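Local coordinates for beta-lactamase/D-alanine Carboxypeptidase (Yersinia pestis, PDB 3RJU), which is probably a serine hydrolase of the beta-lactamase and penicillin-binding protein family, acting on beta-lactam rings or D-alanyl peptides, at residues Val325-Ser330 against Ser336-Gly341. Numbering follows the deposited sequence.
Sequences VVVTRS and SNMSDG
Val327, near the C-terminal end of strand 321-328, an inner strand between 25-32 and 309-316, faces Met338 in the first turn of helix 336-349, their CA atoms 8.2 Å apart, and no hydrogen bond joins the two backbones. Of residues 336-341, Met338 alone touches segment 325-330; modelled as selenomethionine, it drops its chain onto the sheet between Val325 and Val327. Met338 CG stands anti to the backbone N (chi1 178°) and the next torsion is extended too, which carries the selenium straight out from the helix; a bend at chi3 of 76° then turns Met338 CE aside, to 3.9 Å from Val325 CG1. Met338 SE lies 3.4 Å from Val327 CG2 and 3.6 Å from Val327 CB. Val327 and Met338 run alongside each other in opposite senses. Val325 instead meets Met338 tip to tip, Val325 CG1 lying 3.7 Å from Met338 SE. This is the C-terminal helix packing on the antiparallel sheet of the beta-lactamase fold, where a strand and helix adjacent in sequence are joined by a short loop. All three side chains are buried. Val326 is turned away from the helix, and its side chain touches Phe309 and Ala27, while Met26 flanks both Val325 and Val327.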
ATOM      1  N   VAL A 325      -9.848  -4.261   3.172  1.00  7.18           N
ATOM      2  CA  VAL A 325     -10.934  -4.519   2.247  1.00  7.43           C
ATOM      3  C   VAL A 325     -10.432  -4.393   0.821  1.00  7.06           C
ATOM      4  O   VAL A 325      -9.557  -3.582   0.519  1.00  8.56           O
ATOM      5  CB  VAL A 325     -12.152  -3.557   2.480  1.00  8.27           C
ATOM      6  CG1 VAL A 325     -11.743  -2.112   2.249  1.00  9.99           C
ATOM      7  CG2 VAL A 325     -13.314  -3.945   1.587  1.00 10.91           C
ATOM      8  N   VAL A 326     -10.961  -5.240  -0.050  1.00  8.36           N
ATOM      9  CA  VAL A 326     -10.645  -5.158  -1.462  1.00  9.55           C
ATOM     10  C   VAL A 326     -11.969  -5.249  -2.223  1.00  9.40           C
ATOM     11  O   VAL A 326     -12.835  -6.097  -1.909  1.00  9.85           O
ATOM     12  CB  VAL A 326      -9.650  -6.262  -1.946  1.00  9.82           C
ATOM     13  CG1 VAL A 326     -10.115  -7.672  -1.548  1.00 10.34           C
ATOM     14  CG2 VAL A 326      -9.462  -6.150  -3.469  1.00  9.86           C
ATOM     15  N   VAL A 327     -12.138  -4.360  -3.187  1.00  8.31           N
ATOM     16  CA  VAL A 327     -13.331  -4.337  -4.021  1.00  9.17           C
ATOM     17  C   VAL A 327     -12.923  -4.266  -5.479  1.00  7.79           C
ATOM     18  O   VAL A 327     -11.987  -3.556  -5.838  1.00  8.22           O
ATOM     19  CB  VAL A 327     -14.204  -3.089  -3.648  1.00  8.85           C
ATOM     20  CG1 VAL A 327     -15.070  -2.598  -4.823  1.00  9.12           C
ATOM     21  CG2 VAL A 327     -15.035  -3.349  -2.388  1.00  9.29           C
ATOM     22  N   THR A 328     -13.599  -5.023  -6.333  1.00  8.28           N
ATOM     23  CA  THR A 328     -13.512  -4.773  -7.760  1.00  9.28           C
ATOM     24  C   THR A 328     -14.607  -3.763  -8.171  1.00  9.53           C
ATOM     25  O   THR A 328     -15.779  -3.892  -7.794  1.00  9.74           O
ATOM     26  CB  THR A 328     -13.640  -6.074  -8.559  1.00  9.59           C
ATOM     27  OG1 THR A 328     -14.698  -6.855  -7.992  1.00  9.70           O
ATOM     28  CG2 THR A 328     -12.344  -6.880  -8.509  1.00 10.08           C
ATOM     29  N   ARG A 329     -14.215  -2.736  -8.920  1.00  9.71           N
ATOM     30  CA  ARG A 329     -15.103  -1.613  -9.231  1.00  9.76           C
ATOM     31  C   ARG A 329     -16.218  -1.979 -10.207  1.00  9.83           C
ATOM     32  O   ARG A 329     -16.004  -2.737 -11.143  1.00 11.43           O
ATOM     33  CB  ARG A 329     -14.302  -0.472  -9.870  1.00  9.22           C
ATOM     34  CG  ARG A 329     -13.252   0.167  -8.950  1.00  9.76           C
ATOM     35  CD  ARG A 329     -12.744   1.464  -9.592  1.00 10.11           C
ATOM     36  NE  ARG A 329     -13.800   2.473  -9.609  1.00  9.88           N
ATOM     37  CZ  ARG A 329     -14.485   2.847 -10.696  1.00  9.82           C
ATOM     38  NH1 ARG A 329     -15.456   3.751 -10.598  1.00 11.25           N
ATOM     39  NH2 ARG A 329     -14.214   2.320 -11.884  1.00 13.25           N
ATOM     40  N   SER A 330     -17.400  -1.409 -10.005  1.00  8.14           N
ATOM     41  CA  SER A 330     -18.286  -1.199 -11.140  1.00 10.19           C
ATOM     42  C   SER A 330     -18.123   0.254 -11.603  1.00 11.06           C
ATOM     43  O   SER A 330     -17.392   1.041 -10.979  1.00 10.60           O
ATOM     44  CB  SER A 330     -19.744  -1.473 -10.760  1.00  9.97           C
ATOM     45  OG  SER A 330     -20.205  -0.499  -9.849  1.00 10.51           O
ATOM     46  N   SER A 336     -14.342   6.436  -1.611  1.00  8.72           N
ATOM     47  CA  SER A 336     -14.610   6.756  -0.215  1.00 11.21           C
ATOM     48  C   SER A 336     -15.918   6.150   0.295  1.00 11.09           C
ATOM     49  O   SER A 336     -16.133   6.098   1.495  1.00 12.19           O
ATOM     50  CB  SER A 336     -14.570   8.265   0.028  1.00 13.32           C
ATOM     51  OG  SER A 336     -15.594   8.907  -0.688  1.00 14.39           O
ATOM     52  N   ASN A 337     -16.771   5.654  -0.601  1.00  9.21           N
ATOM     53  CA  ASN A 337     -17.948   4.907  -0.146  1.00 11.02           C
ATOM     54  C   ASN A 337     -17.584   3.535   0.403  1.00 11.14           C
ATOM     55  O   ASN A 337     -18.390   2.890   1.087  1.00 16.23           O
ATOM     56  CB  ASN A 337     -18.991   4.803  -1.255  1.00 11.91           C
ATOM     57  CG  ASN A 337     -19.691   6.118  -1.473  1.00 12.49           C
ATOM     58  OD1 ASN A 337     -19.674   6.964  -0.587  1.00 15.01           O
ATOM     59  ND2 ASN A 337     -20.290   6.310  -2.642  1.00 12.13           N
HETATM   60  N   MSE A 338     -16.376   3.079   0.083  1.00  8.86           N
HETATM   61  CA  MSE A 338     -15.842   1.889   0.695  1.00 10.32           C
HETATM   62  C   MSE A 338     -15.046   2.267   1.950  1.00  9.24           C
HETATM   63  O   MSE A 338     -15.310   1.747   3.031  1.00 10.37           O
HETATM   64  CB  MSE A 338     -14.952   1.145  -0.298  1.00 10.71           C
HETATM   65  CG  MSE A 338     -14.292  -0.102   0.279  1.00  9.96           C
HETATM   66 SE   MSE A 338     -13.043  -0.910  -0.979  0.73 11.98          SE
HETATM   67  CE  MSE A 338     -11.586   0.368  -0.765  1.00 10.89           C
ATOM     68  N   SER A 339     -14.098   3.199   1.826  1.00  8.60           N
ATOM     69  CA  SER A 339     -13.246   3.530   2.964  1.00  9.14           C
ATOM     70  C   SER A 339     -13.987   4.189   4.140  1.00  8.33           C
ATOM     71  O   SER A 339     -13.674   3.905   5.289  1.00  9.73           O
ATOM     72  CB  SER A 339     -12.034   4.357   2.527  1.00  9.16           C
ATOM     73  OG  SER A 339     -12.425   5.614   2.002  1.00  9.35           O
ATOM     74  N   ASP A 340     -14.978   5.038   3.864  1.00 10.22           N
ATOM     75  CA  ASP A 340     -15.768   5.626   4.952  1.00 10.07           C
ATOM     76  C   ASP A 340     -16.465   4.523   5.762  1.00  9.46           C
ATOM     77  O   ASP A 340     -16.522   4.585   6.996  1.00  9.99           O
ATOM     78  CB  ASP A 340     -16.833   6.589   4.434  1.00  9.13           C
ATOM     79  CG  ASP A 340     -16.278   7.953   4.015  1.00 11.07           C
ATOM     80  OD1 ASP A 340     -15.099   8.302   4.322  1.00 11.98           O
ATOM     81  OD2 ASP A 340     -17.062   8.700   3.384  1.00 11.17           O
ATOM     82  N   GLY A 341     -17.002   3.515   5.073  1.00  9.09           N
ATOM     83  CA  GLY A 341     -17.656   2.408   5.752  1.00  9.79           C
ATOM     84  C   GLY A 341     -16.695   1.623   6.629  1.00  9.41           C
ATOM     85  O   GLY A 341     -17.029   1.238   7.751  1.00 11.22           O
TER